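Local structure of protease Do-like 1, chloroplastic (Arabidopsis thaliana, 3QO6) at residues B[20-23]-B[24-28]; B[38-42]-B[43-47]; B[294-297]-B[298-301]. The protein is a chloroplast serine protease of the HtrA (Deg) type that is required at high temperature and may degrade damaged proteins. One frame throughout, in Å; residues are numbered along the deposited sequence.

Along the chain the three contacts come in series: interaction 1, interaction 2, interaction 3. Interaction 1 lies in the C-terminal part of helix 14-26 and runs on to Pro28. Interaction 2 is the turn between strands 30-40 and 47-61 of the six-stranded barrel, and strand 30-40 is the next element after that helix. Their centres are about 42 Å apart. Interaction 3 opens helix 297-304 in the PDZ domain, on the opposite side of the chain's centre from the other two. Its centre is about 42 Å from that of interaction 1 and about 49 Å from that of interaction 2. None of the three touches another. The first two lie where subunits meet, the third beside a bound peptide.

Interaction 1 of 3, residues B[20-23]-B[24-28]; sequences VRLF and QENTP
Thr27 lies over one face of the Phe23 ring, one helical turn further along the chain. Its CB is 3.9 Å from the ring centroid and 21° off the normal, a CH-pi contact. The approach is offset toward the rim, and OG1 comes near CZ. With chi1 at -179°, Phe23 sends its ring away from its own backbone N and along the helix to Thr27. The Thr27 hydroxyl hydrogen-bonds to His142 ND1. The backbone ties the same pair, with a hydrogen bond from Thr27 N to Phe23 O at 2.8 Å.

Asn26 folds back on Leu22. Its ND2 gives a hydrogen bond to Leu22 O at 2.7 Å, with the acceptor close to the amide plane. Asn26 N also hydrogen-bonds to Leu22 O, at 3.1 Å. The same ND2 lies 3.9 Å from Leu22 CG. The other end of the amide, OD1, hydrogen-bonds to Arg115 NH1, so both ends are held and the amide is unlikely to turn.

Glu25 N hydrogen-bonds almost straight to Arg21 O at 2.8 Å. Leu22 reaches Phe132 of strand 130-135, while Val20 and Phe23 also pack on the second subunit.

Chemically, Leu22 O is a carbonyl gripped by two donors of one residue. The side-chain bond adds to the main-chain one, so the carbonyl is held twice by Asn26.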
loop_
_atom_site.group_PDB
_atom_site.type_symbol
_atom_site.label_atom_id
_atom_site.label_comp_id
_atom_site.label_asym_id
_atom_site.label_seq_id
_atom_site.Cartn_x
_atom_site.Cartn_y
_atom_site.Cartn_z
ATOM N N VAL B 20 -43.476 9.730 4.025
ATOM C CA VAL B 20 -43.512 10.648 2.882
ATOM C C VAL B 20 -43.843 12.065 3.390
ATOM O O VAL B 20 -43.194 13.069 3.026
ATOM C CB VAL B 20 -44.611 10.279 1.872
ATOM C CG1 VAL B 20 -44.833 11.459 0.869
ATOM C CG2 VAL B 20 -44.220 9.017 1.156
ATOM N N ARG B 21 -44.866 12.117 4.236
ATOM C CA ARG B 21 -45.319 13.357 4.822
ATOM C C ARG B 21 -44.250 13.998 5.697
ATOM O O ARG B 21 -43.878 15.169 5.495
ATOM C CB ARG B 21 -46.592 13.112 5.643
ATOM C CG ARG B 21 -47.877 13.067 4.790
ATOM C CD ARG B 21 -49.130 12.640 5.574
ATOM N NE ARG B 21 -50.275 12.532 4.668
ATOM C CZ ARG B 21 -51.469 12.040 4.991
ATOM N NH1 ARG B 21 -51.713 11.592 6.222
ATOM N NH2 ARG B 21 -52.425 11.997 4.067
ATOM N N LEU B 22 -43.757 13.231 6.666
ATOM C CA LEU B 22 -42.741 13.732 7.565
ATOM C C LEU B 22 -41.627 14.385 6.777
ATOM O O LEU B 22 -41.136 15.447 7.141
ATOM C CB LEU B 22 -42.201 12.592 8.397
ATOM C CG LEU B 22 -41.140 12.937 9.424
ATOM C CD1 LEU B 22 -41.138 11.843 10.494
ATOM C CD2 LEU B 22 -39.764 13.077 8.736
ATOM N N PHE B 23 -41.237 13.765 5.672
ATOM C CA PHE B 23 -40.172 14.342 4.859
ATOM C C PHE B 23 -40.561 15.662 4.216
ATOM O O PHE B 23 -39.797 16.615 4.283
ATOM C CB PHE B 23 -39.712 13.390 3.746
ATOM C CG PHE B 23 -38.593 13.948 2.916
ATOM C CD1 PHE B 23 -37.301 14.019 3.428
ATOM C CD2 PHE B 23 -38.841 14.457 1.646
ATOM C CE1 PHE B 23 -36.268 14.595 2.680
ATOM C CE2 PHE B 23 -37.821 15.031 0.896
ATOM C CZ PHE B 23 -36.534 15.105 1.415
ATOM N N GLN B 24 -41.728 15.731 3.577
ATOM C CA GLN B 24 -42.097 16.987 2.942
ATOM C C GLN B 24 -42.272 18.094 3.966
ATOM O O GLN B 24 -41.862 19.228 3.715
ATOM C CB GLN B 24 -43.343 16.842 2.063
ATOM C CG GLN B 24 -44.501 16.163 2.708
ATOM C CD GLN B 24 -45.686 15.982 1.745
ATOM O OE1 GLN B 24 -45.553 15.375 0.667
ATOM N NE2 GLN B 24 -46.856 16.506 2.139
ATOM N N GLU B 25 -42.833 17.779 5.126
ATOM C CA GLU B 25 -43.010 18.805 6.150
ATOM C C GLU B 25 -41.695 19.396 6.671
ATOM O O GLU B 25 -41.592 20.620 6.884
ATOM C CB GLU B 25 -43.758 18.261 7.361
ATOM C CG GLU B 25 -45.185 17.861 7.153
ATOM C CD GLU B 25 -45.817 17.428 8.473
ATOM O OE1 GLU B 25 -46.439 16.335 8.517
ATOM O OE2 GLU B 25 -45.683 18.186 9.470
ATOM N N ASN B 26 -40.694 18.538 6.865
ATOM C CA ASN B 26 -39.427 18.969 7.433
ATOM C C ASN B 26 -38.243 19.228 6.543
ATOM O O ASN B 26 -37.313 19.890 6.975
ATOM C CB ASN B 26 -39.000 17.990 8.515
ATOM C CG ASN B 26 -40.042 17.836 9.591
ATOM O OD1 ASN B 26 -40.100 18.613 10.541
ATOM N ND2 ASN B 26 -40.893 16.835 9.437
ATOM N N THR B 27 -38.237 18.727 5.309
ATOM C CA THR B 27 -37.072 18.968 4.452
ATOM C C THR B 27 -36.808 20.461 4.292
ATOM O O THR B 27 -35.667 20.868 4.134
ATOM C CB THR B 27 -37.193 18.284 3.052
ATOM O OG1 THR B 27 -35.980 18.493 2.318
ATOM C CG2 THR B 27 -38.328 18.837 2.261
ATOM N N PRO B 28 -37.863 21.302 4.346
ATOM C CA PRO B 28 -37.654 22.747 4.208
ATOM C C PRO B 28 -36.756 23.304 5.304
ATOM O O PRO B 28 -35.999 24.235 5.061
ATOM C CB PRO B 28 -39.065 23.300 4.280
ATOM C CG PRO B 28 -39.856 22.235 3.599
ATOM C CD PRO B 28 -39.304 20.996 4.274
#

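Interaction 2 of 3, residues B[38-42]-B[43-47]; sequences VRQDA and FTLDV
A beta hairpin joins strands 30-40 and 47-61 of the protease barrel, and the Asp41 side chain caps amides of its loop. Asp41 OD1 accepts two backbone N-H groups. Phe43 N, at 2.9 Å, meets the anti lone pair of OD1, while Thr44 N, also at 2.9 Å, comes from above the carboxylate plane. This is an Asx motif: the side-chain oxygen takes the amides two and three residues on. Asp41 CG stands anti to the backbone N (chi1 -171°), and this turns OD1 toward those amides. OD1 also lies at the edge of the Phe43 ring, in its plane, 3.6 Å from CD1. The other oxygen, OD2, makes a salt bridge to Arg274 of the third subunit. Replacing Asp41 by an alanine is likely to leave the Phe43 and Thr44 amides without their shared acceptor and Arg274 of the third subunit without this ion-pair mate.

The backbone closes the turn as well. Leu45 N hydrogen-bonds to Asp41 O at 3.0 Å, and Asp41 N to Asp46 O at 3.2 Å. Gln40 and Val47 then form an antiparallel non-hydrogen-bonded pair, with CA atoms 4.8 Å apart. Further down, Val38 CG1 meets Val47 CG1 at 3.4 Å, the two side chains crossing at about a right angle.

At the turn, Phe43 packs on Leu280 of the third subunit and on Gln247 of the second. From here the strands run on into the barrel, where Arg39 pairs with Leu48 through backbone hydrogen bonds and lies on Val50 and Gln52 of strand 47-61.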
loop_
_atom_site.group_PDB
_atom_site.type_symbol
_atom_site.label_atom_id
_atom_site.label_comp_id
_atom_site.label_asym_id
_atom_site.label_seq_id
_atom_site.Cartn_x
_atom_site.Cartn_y
_atom_site.Cartn_z
ATOM N N VAL B 38 -9.363 28.906 0.669
ATOM C CA VAL B 38 -8.603 29.761 -0.216
ATOM C C VAL B 38 -7.610 28.990 -1.068
ATOM O O VAL B 38 -6.814 28.204 -0.559
ATOM C CB VAL B 38 -7.845 30.841 0.588
ATOM C CG1 VAL B 38 -7.010 31.682 -0.341
ATOM C CG2 VAL B 38 -8.832 31.720 1.352
ATOM N N ARG B 39 -7.670 29.220 -2.373
ATOM C CA ARG B 39 -6.761 28.575 -3.308
ATOM C C ARG B 39 -6.216 29.638 -4.271
ATOM O O ARG B 39 -6.859 30.656 -4.517
ATOM C CB ARG B 39 -7.492 27.461 -4.065
ATOM C CG ARG B 39 -7.936 26.283 -3.178
ATOM C CD ARG B 39 -6.746 25.442 -2.682
ATOM N NE ARG B 39 -7.155 24.291 -1.866
ATOM C CZ ARG B 39 -7.455 24.342 -0.566
ATOM N NH1 ARG B 39 -7.398 25.493 0.088
ATOM N NH2 ARG B 39 -7.809 23.239 0.091
ATOM N N GLN B 40 -5.025 29.405 -4.806
ATOM C CA GLN B 40 -4.410 30.360 -5.715
ATOM C C GLN B 40 -4.695 30.154 -7.185
ATOM O O GLN B 40 -4.953 29.042 -7.636
ATOM C CB GLN B 40 -2.898 30.366 -5.541
ATOM C CG GLN B 40 -2.379 31.399 -4.581
ATOM C CD GLN B 40 -1.117 32.053 -5.103
ATOM O OE1 GLN B 40 -0.217 31.375 -5.608
ATOM N NE2 GLN B 40 -1.041 33.377 -4.982
ATOM N N ASP B 41 -4.641 31.252 -7.931
ATOM C CA ASP B 41 -4.835 31.217 -9.374
ATOM C C ASP B 41 -3.429 30.895 -9.889
ATOM O O ASP B 41 -2.463 31.595 -9.567
ATOM C CB ASP B 41 -5.290 32.590 -9.881
ATOM C CG ASP B 41 -5.722 32.572 -11.344
ATOM O OD1 ASP B 41 -4.956 32.092 -12.210
ATOM O OD2 ASP B 41 -6.836 33.055 -11.630
ATOM N N ALA B 42 -3.300 29.830 -10.669
ATOM C CA ALA B 42 -1.989 29.461 -11.170
ATOM C C ALA B 42 -1.319 30.593 -11.956
ATOM O O ALA B 42 -0.095 30.642 -12.039
ATOM C CB ALA B 42 -2.098 28.214 -12.030
ATOM N N PHE B 43 -2.117 31.509 -12.507
ATOM C CA PHE B 43 -1.591 32.616 -13.311
ATOM C C PHE B 43 -1.827 33.990 -12.693
ATOM O O PHE B 43 -0.930 34.831 -12.658
ATOM C CB PHE B 43 -2.214 32.577 -14.712
ATOM C CG PHE B 43 -2.337 31.185 -15.286
ATOM C CD1 PHE B 43 -3.279 30.287 -14.781
ATOM C CD2 PHE B 43 -1.492 30.759 -16.304
ATOM C CE1 PHE B 43 -3.376 28.988 -15.280
ATOM C CE2 PHE B 43 -1.582 29.463 -16.810
ATOM C CZ PHE B 43 -2.526 28.576 -16.295
ATOM N N THR B 44 -3.043 34.214 -12.210
ATOM C CA THR B 44 -3.416 35.481 -11.600
ATOM C C THR B 44 -2.717 35.704 -10.265
ATOM O O THR B 44 -2.567 36.830 -9.806
ATOM C CB THR B 44 -4.957 35.545 -11.419
ATOM O OG1 THR B 44 -5.485 36.607 -12.219
ATOM C CG2 THR B 44 -5.351 35.753 -9.969
ATOM N N LEU B 45 -2.262 34.628 -9.650
ATOM C CA LEU B 45 -1.604 34.732 -8.355
ATOM C C LEU B 45 -2.475 35.348 -7.267
ATOM O O LEU B 45 -2.031 35.513 -6.134
ATOM C CB LEU B 45 -0.300 35.512 -8.468
ATOM C CG LEU B 45 0.805 34.716 -9.168
ATOM C CD1 LEU B 45 2.148 35.267 -8.704
ATOM C CD2 LEU B 45 0.699 33.209 -8.849
ATOM N N ASP B 46 -3.708 35.704 -7.608
ATOM C CA ASP B 46 -4.608 36.242 -6.603
ATOM C C ASP B 46 -5.301 35.032 -6.036
ATOM O O ASP B 46 -4.835 33.904 -6.179
ATOM C CB ASP B 46 -5.660 37.204 -7.182
ATOM C CG ASP B 46 -5.052 38.495 -7.715
ATOM O OD1 ASP B 46 -4.089 39.004 -7.096
ATOM O OD2 ASP B 46 -5.551 39.008 -8.745
ATOM N N VAL B 47 -6.444 35.255 -5.429
ATOM C CA VAL B 47 -7.126 34.159 -4.812
ATOM C C VAL B 47 -8.501 33.858 -5.377
ATOM O O VAL B 47 -9.100 34.683 -6.073
ATOM C CB VAL B 47 -7.184 34.435 -3.290
ATOM C CG1 VAL B 47 -8.367 33.751 -2.651
ATOM C CG2 VAL B 47 -5.883 33.964 -2.651
#

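Interaction 3 of 3, residues B[294-297]-B[298-301]; sequences VSNG and SDLY
Asp299 turns its side chain back from the first turn of the helix toward the residues that lead into it. Its CB meets the backbone at two points, 3.8 Å from Val294 CA and 3.5 Å from Asn296 O. CG is anti to the carbonyl carbon (chi1 -72°), and this sets the carboxylate beside the preceding chain. OD2, at the tip, accepts a hydrogen bond from Ser295 N at 3.0 Å, taken on the anti side and 17° out of the carboxylate plane. Ser295 CB lies 3.4 Å from the same oxygen. OD1 turns to Arg302, with which it forms a long, weak ion pair.

This is the start of helix 297-304 of the PDZ domain, with Asn296 at the N-cap position. The helix borders the bound peptide: Leu300 and Tyr301 both touch a modified side chain of it, and Tyr301 OH hydrogen-bonds to its backbone. The first turns of the helix follow: Leu300 N hydrogen-bonds to Asn296 O, in the carbonyl plane, and Tyr301 N hydrogen-bonds to Gly297 O at 2.9 Å.

Val294 CG2 reaches Leu300 CD1 at 4.1 Å on the buried side. Ser298 OG is hydrogen-bonded to Glu155 OE1.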
loop_
_atom_site.group_PDB
_atom_site.type_symbol
_atom_site.label_atom_id
_atom_site.label_comp_id
_atom_site.label_asym_id
_atom_site.label_seq_id
_atom_site.Cartn_x
_atom_site.Cartn_y
_atom_site.Cartn_z
ATOM N N VAL B 294 -13.491 7.101 40.315
ATOM C CA VAL B 294 -12.842 7.338 39.043
ATOM C C VAL B 294 -11.822 6.230 38.825
ATOM O O VAL B 294 -10.913 6.063 39.637
ATOM C CB VAL B 294 -12.121 8.705 39.064
ATOM C CG1 VAL B 294 -11.215 8.828 37.880
ATOM C CG2 VAL B 294 -13.134 9.838 39.083
ATOM N N SER B 295 -11.970 5.466 37.746
ATOM C CA SER B 295 -11.029 4.382 37.451
ATOM C C SER B 295 -10.199 4.661 36.206
ATOM O O SER B 295 -9.193 4.005 35.975
ATOM C CB SER B 295 -11.768 3.058 37.256
ATOM O OG SER B 295 -12.193 2.503 38.484
ATOM N N ASN B 296 -10.619 5.645 35.416
ATOM C CA ASN B 296 -9.928 6.007 34.174
ATOM C C ASN B 296 -10.398 7.378 33.681
ATOM O O ASN B 296 -11.201 8.047 34.342
ATOM C CB ASN B 296 -10.268 4.997 33.108
ATOM C CG ASN B 296 -11.747 4.907 32.889
ATOM O OD1 ASN B 296 -12.419 4.020 33.416
ATOM N ND2 ASN B 296 -12.281 5.860 32.138
ATOM N N GLY B 297 -9.927 7.764 32.497
ATOM C CA GLY B 297 -10.296 9.049 31.927
ATOM C C GLY B 297 -11.793 9.253 31.786
ATOM O O GLY B 297 -12.346 10.208 32.311
ATOM N N SER B 298 -12.456 8.350 31.074
ATOM C CA SER B 298 -13.900 8.454 30.869
ATOM C C SER B 298 -14.664 8.757 32.151
ATOM O O SER B 298 -15.571 9.584 32.161
ATOM C CB SER B 298 -14.450 7.158 30.260
ATOM O OG SER B 298 -15.855 7.040 30.478
ATOM N N ASP B 299 -14.304 8.070 33.227
ATOM C CA ASP B 299 -14.974 8.269 34.499
ATOM C C ASP B 299 -14.823 9.699 34.988
ATOM O O ASP B 299 -15.798 10.313 35.426
ATOM C CB ASP B 299 -14.435 7.296 35.557
ATOM C CG ASP B 299 -14.887 5.851 35.317
ATOM O OD1 ASP B 299 -16.004 5.645 34.772
ATOM O OD2 ASP B 299 -14.129 4.922 35.700
ATOM N N LEU B 300 -13.605 10.230 34.902
ATOM C CA LEU B 300 -13.344 11.591 35.345
ATOM C C LEU B 300 -14.165 12.546 34.493
ATOM O O LEU B 300 -14.982 13.309 35.000
ATOM C CB LEU B 300 -11.857 11.914 35.217
ATOM C CG LEU B 300 -11.387 13.240 35.822
ATOM C CD1 LEU B 300 -11.669 13.245 37.336
ATOM C CD2 LEU B 300 -9.881 13.442 35.529
ATOM N N TYR B 301 -13.952 12.475 33.186
ATOM C CA TYR B 301 -14.663 13.317 32.244
ATOM C C TYR B 301 -16.132 13.329 32.517
ATOM O O TYR B 301 -16.728 14.380 32.711
ATOM C CB TYR B 301 -14.462 12.814 30.827
ATOM C CG TYR B 301 -13.237 13.370 30.178
ATOM C CD1 TYR B 301 -12.292 12.519 29.592
ATOM C CD2 TYR B 301 -13.005 14.745 30.159
ATOM C CE1 TYR B 301 -11.150 13.021 29.004
ATOM C CE2 TYR B 301 -11.863 15.256 29.579
ATOM C CZ TYR B 301 -10.937 14.389 28.998
ATOM O OH TYR B 301 -9.800 14.884 28.404
#